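Local coordinates for protein putative xanthine dehydrogenase YAGS fad-binding subunit (Escherichia coli, PDB 5G5G) that binds the molybdenum-bearing pterin cytosine dinucleotide cofactor and probably oxidises aldehydes as the large subunit of a three-chain periplasmic aldehyde oxidase, at residues 375-380 with 433-438; 361-366 with 702-707; 587-592 with 696-701. All blocks are in the same frame, centred on the assembly; numbering follows the deposited sequence.

Interaction 1 of 3, residues 375-380 with 433-438; sequences DPVEFR and HGVAAG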
ATOM      1  N   ASP C 375      17.669  11.013  29.982  1.00 16.72           N
ATOM      2  CA  ASP C 375      16.945   9.924  29.299  1.00 17.06           C
ATOM      3  C   ASP C 375      15.737  10.499  28.555  1.00 16.18           C
ATOM      4  O   ASP C 375      14.998  11.305  29.084  1.00 15.56           O
ATOM      5  CB  ASP C 375      16.502   8.862  30.323  1.00 18.40           C
ATOM      6  CG  ASP C 375      15.594   7.829  29.725  1.00 19.59           C
ATOM      7  OD1 ASP C 375      14.379   8.079  29.726  1.00 19.98           O
ATOM      8  OD2 ASP C 375      16.089   6.788  29.251  1.00 20.07           O
ATOM      9  N   PRO C 376      15.514  10.067  27.307  1.00 16.38           N
ATOM     10  CA  PRO C 376      14.475  10.720  26.503  1.00 16.28           C
ATOM     11  C   PRO C 376      13.041  10.491  27.002  1.00 16.05           C
ATOM     12  O   PRO C 376      12.157  11.308  26.728  1.00 16.03           O
ATOM     13  CB  PRO C 376      14.667  10.127  25.083  1.00 16.37           C
ATOM     14  CG  PRO C 376      15.506   8.947  25.291  1.00 16.73           C
ATOM     15  CD  PRO C 376      16.317   9.135  26.534  1.00 16.74           C
ATOM     16  N   VAL C 377      12.808   9.408  27.732  1.00 15.95           N
ATOM     17  CA  VAL C 377      11.479   9.211  28.368  1.00 16.02           C
ATOM     18  C   VAL C 377      11.350  10.200  29.498  1.00 16.69           C
ATOM     19  O   VAL C 377      10.378  10.920  29.564  1.00 16.08           O
ATOM     20  CB  VAL C 377      11.281   7.777  28.883  1.00 15.81           C
ATOM     21  CG1 VAL C 377      10.002   7.667  29.709  1.00 16.14           C
ATOM     22  CG2 VAL C 377      11.307   6.773  27.742  1.00 15.59           C
ATOM     23  N   GLU C 378      12.341  10.255  30.392  1.00 17.93           N
ATOM     24  CA  GLU C 378      12.308  11.207  31.502  1.00 19.18           C
ATOM     25  C   GLU C 378      12.223  12.661  31.039  1.00 17.32           C
ATOM     26  O   GLU C 378      11.587  13.485  31.683  1.00 16.07           O
ATOM     27  CB  GLU C 378      13.539  11.045  32.400  1.00 22.84           C
ATOM     28  CG  GLU C 378      13.505   9.753  33.236  1.00 27.67           C
ATOM     29  CD  GLU C 378      12.276   9.632  34.167  1.00 30.63           C
ATOM     30  OE1 GLU C 378      11.689  10.638  34.655  1.00 33.86           O
ATOM     31  OE2 GLU C 378      11.884   8.484  34.413  1.00 37.50           O
ATOM     32  N   PHE C 379      12.875  12.956  29.905  1.00 16.31           N
ATOM     33  CA  PHE C 379      12.856  14.297  29.368  1.00 15.71           C
ATOM     34  C   PHE C 379      11.458  14.744  28.990  1.00 14.74           C
ATOM     35  O   PHE C 379      11.095  15.860  29.239  1.00 14.41           O
ATOM     36  CB  PHE C 379      13.794  14.411  28.142  1.00 16.10           C
ATOM     37  CG  PHE C 379      13.962  15.813  27.640  1.00 16.25           C
ATOM     38  CD1 PHE C 379      14.790  16.703  28.306  1.00 17.32           C
ATOM     39  CD2 PHE C 379      13.312  16.234  26.495  1.00 16.37           C
ATOM     40  CE1 PHE C 379      14.966  18.000  27.853  1.00 17.20           C
ATOM     41  CE2 PHE C 379      13.518  17.522  26.008  1.00 16.64           C
ATOM     42  CZ  PHE C 379      14.331  18.405  26.680  1.00 16.76           C
ATOM     43  N   ARG C 380      10.698  13.871  28.349  1.00 14.27           N
ATOM     44  CA  ARG C 380       9.291  14.145  27.999  1.00 14.08           C
ATOM     45  C   ARG C 380       8.432  14.249  29.238  1.00 14.37           C
ATOM     46  O   ARG C 380       7.599  15.143  29.328  1.00 14.32           O
ATOM     47  CB  ARG C 380       8.759  13.098  27.029  1.00 13.44           C
ATOM     48  CG  ARG C 380       9.423  13.145  25.673  1.00 13.46           C
ATOM     49  CD  ARG C 380       8.830  12.062  24.764  1.00 13.30           C
ATOM     50  NE  ARG C 380       9.314  12.212  23.384  1.00 13.58           N
ATOM     51  CZ  ARG C 380      10.523  11.830  22.972  1.00 14.68           C
ATOM     52  NH1 ARG C 380      11.374  11.240  23.800  1.00 15.47           N
ATOM     53  NH2 ARG C 380      10.879  12.009  21.689  1.00 15.00           N
ATOM     54  N   HIS C 433      17.350   0.852  20.300  1.00 14.93           N
ATOM     55  CA  HIS C 433      16.088   1.107  20.931  1.00 14.75           C
ATOM     56  C   HIS C 433      15.782   2.587  20.853  1.00 14.56           C
ATOM     57  O   HIS C 433      16.684   3.410  21.064  1.00 14.63           O
ATOM     58  CB  HIS C 433      16.119   0.643  22.401  1.00 15.79           C
ATOM     59  CG  HIS C 433      16.465  -0.798  22.559  1.00 17.01           C
ATOM     60  ND1 HIS C 433      17.762  -1.238  22.722  1.00 18.40           N
ATOM     61  CD2 HIS C 433      15.696  -1.914  22.466  1.00 18.26           C
ATOM     62  CE1 HIS C 433      17.773  -2.556  22.814  1.00 19.25           C
ATOM     63  NE2 HIS C 433      16.538  -2.994  22.604  1.00 19.33           N
ATOM     64  N   GLY C 434      14.554   2.917  20.480  1.00 13.39           N
ATOM     65  CA  GLY C 434      14.086   4.303  20.351  1.00 13.41           C
ATOM     66  C   GLY C 434      12.699   4.497  20.905  1.00 13.22           C
ATOM     67  O   GLY C 434      11.894   3.556  20.970  1.00 12.60           O
ATOM     68  N   VAL C 435      12.414   5.747  21.295  1.00 12.82           N
ATOM     69  CA  VAL C 435      11.114   6.118  21.753  1.00 12.80           C
ATOM     70  C   VAL C 435      10.669   7.409  21.127  1.00 12.17           C
ATOM     71  O   VAL C 435      11.506   8.266  20.790  1.00 12.12           O
ATOM     72  CB  VAL C 435      11.096   6.259  23.304  1.00 12.99           C
ATOM     73  CG1 VAL C 435      12.063   7.360  23.768  1.00 13.26           C
ATOM     74  CG2 VAL C 435       9.703   6.481  23.857  1.00 13.25           C
ATOM     75  N   ALA C 436       9.350   7.551  21.018  1.00 11.81           N
ATOM     76  CA  ALA C 436       8.732   8.841  20.650  1.00 11.77           C
ATOM     77  C   ALA C 436       7.328   8.929  21.233  1.00 12.12           C
ATOM     78  O   ALA C 436       6.672   7.890  21.494  1.00 13.03           O
ATOM     79  CB  ALA C 436       8.672   9.026  19.136  1.00 11.48           C
ATOM     80  N   ALA C 437       6.839  10.165  21.372  1.00 12.15           N
ATOM     81  CA  ALA C 437       5.471  10.446  21.745  1.00 12.51           C
ATOM     82  C   ALA C 437       4.594  10.578  20.502  1.00 12.55           C
ATOM     83  O   ALA C 437       5.048  11.034  19.451  1.00 12.58           O
ATOM     84  CB  ALA C 437       5.396  11.732  22.524  1.00 13.12           C
ATOM     85  N   GLY C 438       3.335  10.184  20.670  1.00 12.72           N
ATOM     86  CA  GLY C 438       2.267  10.486  19.768  1.00 12.62           C
ATOM     87  C   GLY C 438       1.224  11.399  20.395  1.00 12.41           C
ATOM     88  O   GLY C 438       1.024  11.412  21.596  1.00 12.14           O
TER
HETATM   89  O   HOH W   1      13.165  10.273  22.009  1.00 14.79           O
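Val435 presents a single methyl, CG1, to the first turn of helix 376-382, and three residues of that turn close on it. The apolar contacts come first: Pro376 CB meets Val435 CG1 at 4.0 Å, the two side chains meeting at a slant, while Val377 CG2 reaches the same methyl almost at a right angle. Val435 can serve both because CG1 stands between its own backbone N and carbonyl carbon (chi1 61°), directed at the helix.

Arg380 makes the polar layer. Its chain is extended from CG to NE and slides past Val435, with CD and NE alongside Ala437 CB; NE lies 4.0 Å from that methyl carbon. One face of the guanidinium lies over Ala436 CA, toward the rim of the group, and NH2 is 4.0 Å from that carbon. NH1 turns back to Pro376 O in a weak bond of 3.0 Å, and also gives a hydrogen to a water at 2.7 Å in the plane of the group. The water donates onward to Val435 O at 2.9 Å, coupling helix and strand. NE forms a salt bridge with Glu362, which also accepts from Ala437 N. With a leucine in place of Arg380, Glu362 is likely to be left without its cationic mate and the bridging water without its donor from the helix.

The third element is a cap: Asp375 OD1 accepts from Glu378 N at 3.1 Å, through its anti lone pair, and more weakly from Val377 N.

The axes of 376-380 and 433-438 approach to 9.1 Å and make an angle of 18°, nearly parallel. Leu405 of helix 401-412 and Phe590 of strand 584-596 both touch Val377 and Val435, placing this helix-on-sheet contact in a buried layer above the strand pair 429-441 and 584-596.

Interaction 2 of 3, residues 361-366 with 702-707; sequences LEIAID and IANAVY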
ATOM      1  N   LEU C 361       9.546  16.713  15.156  1.00 12.46           N
ATOM      2  CA  LEU C 361       9.640  17.113  16.529  1.00 13.17           C
ATOM      3  C   LEU C 361      10.239  16.034  17.432  1.00 13.24           C
ATOM      4  O   LEU C 361      11.056  16.345  18.334  1.00 13.36           O
ATOM      5  CB  LEU C 361       8.253  17.557  17.079  1.00 12.94           C
ATOM      6  CG  LEU C 361       8.151  17.852  18.558  1.00 13.05           C
ATOM      7  CD1 LEU C 361       9.048  19.065  18.870  1.00 13.51           C
ATOM      8  CD2 LEU C 361       6.706  18.144  18.900  1.00 13.25           C
ATOM      9  N   GLU C 362       9.835  14.780  17.216  1.00 12.60           N
ATOM     10  CA  GLU C 362      10.244  13.682  18.108  1.00 12.70           C
ATOM     11  C   GLU C 362      11.688  13.211  17.888  1.00 12.88           C
ATOM     12  O   GLU C 362      12.296  12.661  18.798  1.00 13.23           O
ATOM     13  CB  GLU C 362       9.222  12.531  18.024  1.00 11.95           C
ATOM     14  CG  GLU C 362       7.866  12.978  18.535  1.00 12.06           C
ATOM     15  CD  GLU C 362       7.897  13.373  20.018  1.00 13.30           C
ATOM     16  OE1 GLU C 362       8.291  12.513  20.844  1.00 12.94           O
ATOM     17  OE2 GLU C 362       7.503  14.545  20.371  1.00 14.62           O
ATOM     18  N   ILE C 363      12.269  13.544  16.740  1.00 12.26           N
ATOM     19  CA  ILE C 363      13.760  13.437  16.610  1.00 12.30           C
ATOM     20  C   ILE C 363      14.410  14.598  17.355  1.00 12.78           C
ATOM     21  O   ILE C 363      15.374  14.384  18.078  1.00 13.81           O
ATOM     22  CB  ILE C 363      14.266  13.407  15.141  1.00 12.35           C
ATOM     23  CG1 ILE C 363      13.673  12.223  14.387  1.00 12.17           C
ATOM     24  CG2 ILE C 363      15.777  13.392  15.102  1.00 12.56           C
ATOM     25  CD1 ILE C 363      14.007  12.154  12.890  1.00 12.42           C
ATOM     26  N   ALA C 364      13.932  15.823  17.146  1.00 12.38           N
ATOM     27  CA  ALA C 364      14.484  17.014  17.799  1.00 12.88           C
ATOM     28  C   ALA C 364      14.503  16.868  19.307  1.00 13.13           C
ATOM     29  O   ALA C 364      15.497  17.182  19.968  1.00 13.88           O
ATOM     30  CB  ALA C 364      13.757  18.304  17.367  1.00 13.04           C
ATOM     31  N   ILE C 365      13.424  16.308  19.868  1.00 12.72           N
ATOM     32  CA  ILE C 365      13.363  16.096  21.304  1.00 12.63           C
ATOM     33  C   ILE C 365      14.425  15.062  21.725  1.00 12.96           C
ATOM     34  O   ILE C 365      15.076  15.236  22.754  1.00 13.50           O
ATOM     35  CB  ILE C 365      11.928  15.639  21.703  1.00 12.50           C
ATOM     36  CG1 ILE C 365      10.895  16.802  21.569  1.00 12.69           C
ATOM     37  CG2 ILE C 365      11.859  15.068  23.129  1.00 12.69           C
ATOM     38  CD1 ILE C 365      11.100  17.986  22.466  1.00 13.38           C
ATOM     39  N   ASP C 366      14.588  13.993  20.955  1.00 12.99           N
ATOM     40  CA  ASP C 366      15.641  13.005  21.209  1.00 13.48           C
ATOM     41  C   ASP C 366      17.005  13.696  21.173  1.00 14.22           C
ATOM     42  O   ASP C 366      17.855  13.425  22.031  1.00 15.01           O
ATOM     43  CB  ASP C 366      15.585  11.860  20.212  1.00 13.47           C
ATOM     44  CG  ASP C 366      16.292  10.609  20.722  1.00 13.99           C
ATOM     45  OD1 ASP C 366      15.864  10.051  21.747  1.00 14.21           O
ATOM     46  OD2 ASP C 366      17.258  10.176  20.072  1.00 14.99           O
ATOM     47  N   ILE C 702      11.180   4.923  15.262  1.00 11.06           N
ATOM     48  CA  ILE C 702      12.098   4.137  14.444  1.00 11.62           C
ATOM     49  C   ILE C 702      13.416   4.888  14.124  1.00 11.65           C
ATOM     50  O   ILE C 702      14.511   4.330  14.226  1.00 12.10           O
ATOM     51  CB  ILE C 702      11.372   3.684  13.165  1.00 11.20           C
ATOM     52  CG1 ILE C 702      10.194   2.778  13.575  1.00 11.34           C
ATOM     53  CG2 ILE C 702      12.331   2.989  12.176  1.00 11.85           C
ATOM     54  CD1 ILE C 702       9.249   2.535  12.408  1.00 11.04           C
ATOM     55  N   ALA C 703      13.311   6.127  13.685  1.00 11.91           N
ATOM     56  CA  ALA C 703      14.501   6.950  13.446  1.00 12.60           C
ATOM     57  C   ALA C 703      15.419   7.045  14.674  1.00 12.96           C
ATOM     58  O   ALA C 703      16.634   6.865  14.543  1.00 13.94           O
ATOM     59  CB  ALA C 703      14.109   8.359  13.001  1.00 13.08           C
ATOM     60  N   ASN C 704      14.824   7.277  15.849  1.00 12.55           N
ATOM     61  CA  ASN C 704      15.561   7.381  17.076  1.00 12.73           C
ATOM     62  C   ASN C 704      16.247   6.026  17.421  1.00 13.12           C
ATOM     63  O   ASN C 704      17.343   6.002  17.954  1.00 13.41           O
ATOM     64  CB  ASN C 704      14.642   7.833  18.166  1.00 12.82           C
ATOM     65  CG  ASN C 704      14.201   9.317  18.013  1.00 12.69           C
ATOM     66  OD1 ASN C 704      14.830  10.107  17.332  1.00 13.10           O
ATOM     67  ND2 ASN C 704      13.159   9.672  18.692  1.00 13.11           N
ATOM     68  N   ALA C 705      15.573   4.918  17.123  1.00 12.60           N
ATOM     69  CA  ALA C 705      16.146   3.569  17.298  1.00 12.70           C
ATOM     70  C   ALA C 705      17.297   3.330  16.353  1.00 12.97           C
ATOM     71  O   ALA C 705      18.287   2.729  16.730  1.00 14.01           O
ATOM     72  CB  ALA C 705      15.060   2.475  17.130  1.00 12.31           C
ATOM     73  N   VAL C 706      17.166   3.764  15.091  1.00 13.25           N
ATOM     74  CA  VAL C 706      18.299   3.711  14.155  1.00 13.86           C
ATOM     75  C   VAL C 706      19.504   4.521  14.640  1.00 14.02           C
ATOM     76  O   VAL C 706      20.648   4.050  14.556  1.00 14.62           O
ATOM     77  CB  VAL C 706      17.886   4.153  12.733  1.00 13.53           C
ATOM     78  CG1 VAL C 706      19.100   4.331  11.837  1.00 14.22           C
ATOM     79  CG2 VAL C 706      16.865   3.166  12.105  1.00 13.25           C
ATOM     80  N   TYR C 707      19.234   5.719  15.177  1.00 13.79           N
ATOM     81  CA  TYR C 707      20.306   6.490  15.788  1.00 14.53           C
ATOM     82  C   TYR C 707      20.960   5.708  16.935  1.00 14.65           C
ATOM     83  O   TYR C 707      22.202   5.632  17.039  1.00 15.02           O
ATOM     84  CB  TYR C 707      19.839   7.843  16.298  1.00 14.65           C
ATOM     85  CG  TYR C 707      20.948   8.558  17.045  1.00 15.24           C
ATOM     86  CD1 TYR C 707      22.061   9.043  16.364  1.00 16.01           C
ATOM     87  CD2 TYR C 707      20.907   8.731  18.425  1.00 15.52           C
ATOM     88  CE1 TYR C 707      23.111   9.673  17.028  1.00 16.57           C
ATOM     89  CE2 TYR C 707      21.958   9.364  19.075  1.00 16.35           C
ATOM     90  CZ  TYR C 707      23.045   9.823  18.376  1.00 16.81           C
ATOM     91  OH  TYR C 707      24.067  10.445  19.009  1.00 18.05           O
TER
HETATM   92  O   HOH W   2      18.112   7.598  20.137  1.00 13.97           O
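A helix-helix packing joins 354-372 to 698-710, and Asn704 fits into it against Glu362, Ile363 and Asp366. The segments run in broadly the same direction at a crossing angle of -35°, with axes 9.8 Å apart. Asn704 ND2 donates to Glu362 O over 3.1 Å in an almost straight bond; the oxygen lies in the plane of the amide, whereas the nitrogen sits above the carbonyl plane of Glu362. A polar side chain thus uses a backbone carbonyl that also takes a weak bond from Asp366 N within its own helix. The same ND2 also donates to Val435 O, so two bonds fix the turn of the amide.

In the molybdopterin cofactor-binding part of the chain, helix 354-372 lies between helix 698-710 and a beta sheet: Ala364, which points away from this contact, packs on Ile176 of strand 174-182 and Leu289 of strand 285-293. Asp366 comes at Asn704 from the opposite direction. Its CG is anti to the backbone N (chi1 -159°), which lays the carboxylate over the amide; the two stack with planes 23° apart, Asp366 CG lying 3.7 Å from Asn704 CG. Asp366 OD2 takes a water hydrogen at 2.7 Å, and that water donates also to Asn704 O, while Arg713 pairs with the carboxylate. Beside these polar groups, Ile363 CD1 packs on Ala703 CB at 3.8 Å.

Interaction 3 of 3, residues 587-592 with 696-701; sequences AGHFVE and CGVSAA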
ATOM      1  N   ALA C 587       0.063   8.887  22.902  1.00 11.29           N
ATOM      2  CA  ALA C 587       0.714   7.582  22.821  1.00 11.51           C
ATOM      3  C   ALA C 587       2.177   7.644  23.172  1.00 12.18           C
ATOM      4  O   ALA C 587       2.814   8.693  23.069  1.00 12.86           O
ATOM      5  CB  ALA C 587       0.578   6.988  21.406  1.00 11.93           C
ATOM      6  N   GLY C 588       2.715   6.487  23.516  1.00 12.44           N
ATOM      7  CA  GLY C 588       4.138   6.288  23.644  1.00 12.80           C
ATOM      8  C   GLY C 588       4.515   5.101  22.767  1.00 12.88           C
ATOM      9  O   GLY C 588       3.926   4.018  22.879  1.00 13.26           O
ATOM     10  N   HIS C 589       5.436   5.338  21.841  1.00 12.52           N
ATOM     11  CA  HIS C 589       5.917   4.357  20.895  1.00 12.30           C
ATOM     12  C   HIS C 589       7.332   3.963  21.182  1.00 12.33           C
ATOM     13  O   HIS C 589       8.205   4.853  21.290  1.00 11.94           O
ATOM     14  CB  HIS C 589       5.878   4.933  19.490  1.00 12.57           C
ATOM     15  CG  HIS C 589       4.501   5.119  18.961  1.00 12.89           C
ATOM     16  ND1 HIS C 589       3.679   4.058  18.644  1.00 13.88           N
ATOM     17  CD2 HIS C 589       3.774   6.234  18.759  1.00 13.23           C
ATOM     18  CE1 HIS C 589       2.521   4.520  18.222  1.00 13.65           C
ATOM     19  NE2 HIS C 589       2.548   5.836  18.292  1.00 13.22           N
ATOM     20  N   PHE C 590       7.564   2.648  21.299  1.00 12.40           N
ATOM     21  CA  PHE C 590       8.876   2.080  21.674  1.00 12.66           C
ATOM     22  C   PHE C 590       9.260   1.055  20.618  1.00 12.81           C
ATOM     23  O   PHE C 590       8.433   0.200  20.286  1.00 12.77           O
ATOM     24  CB  PHE C 590       8.834   1.399  23.061  1.00 12.99           C
ATOM     25  CG  PHE C 590       8.665   2.339  24.192  1.00 13.65           C
ATOM     26  CD1 PHE C 590       7.392   2.800  24.527  1.00 13.87           C
ATOM     27  CD2 PHE C 590       9.775   2.812  24.917  1.00 13.93           C
ATOM     28  CE1 PHE C 590       7.230   3.701  25.566  1.00 13.94           C
ATOM     29  CE2 PHE C 590       9.606   3.661  25.992  1.00 14.28           C
ATOM     30  CZ  PHE C 590       8.320   4.152  26.298  1.00 14.44           C
ATOM     31  N   VAL C 591      10.441   1.197  20.012  1.00 12.78           N
ATOM     32  CA  VAL C 591      10.867   0.356  18.903  1.00 13.24           C
ATOM     33  C   VAL C 591      12.271  -0.171  19.094  1.00 13.51           C
ATOM     34  O   VAL C 591      13.160   0.557  19.578  1.00 13.07           O
ATOM     35  CB  VAL C 591      10.867   1.169  17.571  1.00 13.98           C
ATOM     36  CG1 VAL C 591      11.446   0.341  16.449  1.00 14.64           C
ATOM     37  CG2 VAL C 591       9.470   1.671  17.266  1.00 13.89           C
ATOM     38  N   GLU C 592      12.467  -1.428  18.716  1.00 13.08           N
ATOM     39  CA  GLU C 592      13.791  -2.004  18.604  1.00 14.11           C
ATOM     40  C   GLU C 592      14.053  -2.281  17.135  1.00 13.68           C
ATOM     41  O   GLU C 592      13.177  -2.895  16.450  1.00 13.15           O
ATOM     42  CB  GLU C 592      13.904  -3.278  19.472  1.00 15.42           C
ATOM     43  CG  GLU C 592      15.247  -3.999  19.372  1.00 17.23           C
ATOM     44  CD  GLU C 592      15.261  -5.307  20.152  1.00 19.30           C
ATOM     45  OE1 GLU C 592      15.062  -5.305  21.361  1.00 20.52           O
ATOM     46  OE2 GLU C 592      15.524  -6.352  19.550  1.00 22.27           O
ATOM     47  N   CYS C 696       0.944   8.493  14.829  1.00 12.37           N
ATOM     48  CA  CYS C 696       1.629   9.664  15.325  1.00 12.36           C
ATOM     49  C   CYS C 696       2.787   9.296  16.214  1.00 12.89           C
ATOM     50  O   CYS C 696       2.587   8.636  17.252  1.00 13.13           O
ATOM     51  CB  CYS C 696       0.647  10.505  16.095  1.00 12.36           C
ATOM     52  SG  CYS C 696      -0.664  11.218  15.009  1.00 13.38           S
ATOM     53  N   GLY C 697       3.995   9.712  15.814  1.00 12.46           N
ATOM     54  CA  GLY C 697       5.199   9.356  16.540  1.00 12.94           C
ATOM     55  C   GLY C 697       5.913   8.061  16.154  1.00 12.94           C
ATOM     56  O   GLY C 697       7.064   7.860  16.528  1.00 12.57           O
ATOM     57  N   VAL C 698       5.278   7.199  15.368  1.00 12.50           N
ATOM     58  CA  VAL C 698       5.867   5.904  15.068  1.00 12.86           C
ATOM     59  C   VAL C 698       7.188   6.049  14.301  1.00 12.11           C
ATOM     60  O   VAL C 698       8.199   5.420  14.644  1.00 11.81           O
ATOM     61  CB  VAL C 698       4.903   4.997  14.235  1.00 13.59           C
ATOM     62  CG1 VAL C 698       5.616   3.755  13.719  1.00 14.26           C
ATOM     63  CG2 VAL C 698       3.679   4.590  15.096  1.00 14.66           C
ATOM     64  N   SER C 699       7.161   6.847  13.251  1.00 11.69           N
ATOM     65  CA  SER C 699       8.321   6.935  12.373  1.00 11.70           C
ATOM     66  C   SER C 699       9.524   7.516  13.126  1.00 11.81           C
ATOM     67  O   SER C 699      10.660   7.098  12.912  1.00 11.53           O
ATOM     68  CB  SER C 699       7.999   7.800  11.143  1.00 12.53           C
ATOM     69  OG  SER C 699       6.955   7.180  10.422  1.00 13.53           O
ATOM     70  N   ALA C 700       9.270   8.503  13.979  1.00 11.70           N
ATOM     71  CA  ALA C 700      10.401   9.053  14.728  1.00 12.10           C
ATOM     72  C   ALA C 700      10.934   8.060  15.750  1.00 12.08           C
ATOM     73  O   ALA C 700      12.131   8.045  16.035  1.00 11.98           O
ATOM     74  CB  ALA C 700      10.035  10.321  15.447  1.00 12.72           C
ATOM     75  N   ALA C 701      10.065   7.267  16.374  1.00 11.82           N
ATOM     76  CA  ALA C 701      10.582   6.222  17.273  1.00 11.71           C
ATOM     77  C   ALA C 701      11.515   5.279  16.516  1.00 11.75           C
ATOM     78  O   ALA C 701      12.573   4.972  17.012  1.00 11.53           O
ATOM     79  CB  ALA C 701       9.480   5.445  17.931  1.00 12.20           C
TER
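Val698 sets one methyl, CG2, over a face of the His589 imidazole, at the point where helix 698-710 begins against strand 584-596 in an alpha-on-beta packing. The methyl carbon is 3.5 Å from the ring centroid and 19° off the ring normal, which makes a CH-pi contact. It is displaced toward the rim, and CE1 is the nearest ring atom, 3.3 Å from Val698 CG2. The valine side chain comes at the histidine obliquely. On the histidine, CG lies anti to the carbonyl carbon (chi1 -70°), which carries the ring along the strand toward the loop that leads into the helix. There the ring edge meets backbone: Cys696 O lies near the ring plane, 3.0 Å from His589 NE2.

Gly697, the N-cap residue, passes beside the same ring with its C atom 3.8 Å from His589 CD2. Its backbone has positive phi (89°), and a side-chain carbon would be pressed against CD2 and against the preceding carbonyl oxygen, so the absence of a side chain lets the helix start this close to the imidazole.

As strand residues alternate, His589 and Val591 point their side chains at the helix, while Phe590 points to the other side of the sheet and packs on Val435. Strands 429-441 and 602-612 flank the central one, and Met607 of the latter also touches Val698. Beyond the ring, the side chain of Cys696 is about 10 Å from both the bound pterin cytosine dinucleotide and the dioxothiomolybdenum(VI) ion. One turn into the helix, Ala701 CB settles between the two strand residues, 3.6 Å from His589 O and 3.8 Å from Val591 CG2.

Read from the N terminus, the chain enters through 361-366 and, a turn later, through 375-380, two successive helices. Interaction 1 closes the first loop, when 433-438 returns as a strand beneath the second helix. Interaction 3 opens later, at the neighbouring strand 587-592, and closes at 696-701; interaction 2 closes immediately afterwards at 702-707. Interactions 1 and 3 therefore lie in series, both nested inside the long loop of interaction 2, and none cross. Their centres are about 9 Å apart, each from each. Backbone pairing of the two strands joins interactions 1 and 3, helix 698-710 is common to 2 and 3, and Glu362 CB touches Ala700 CB between them.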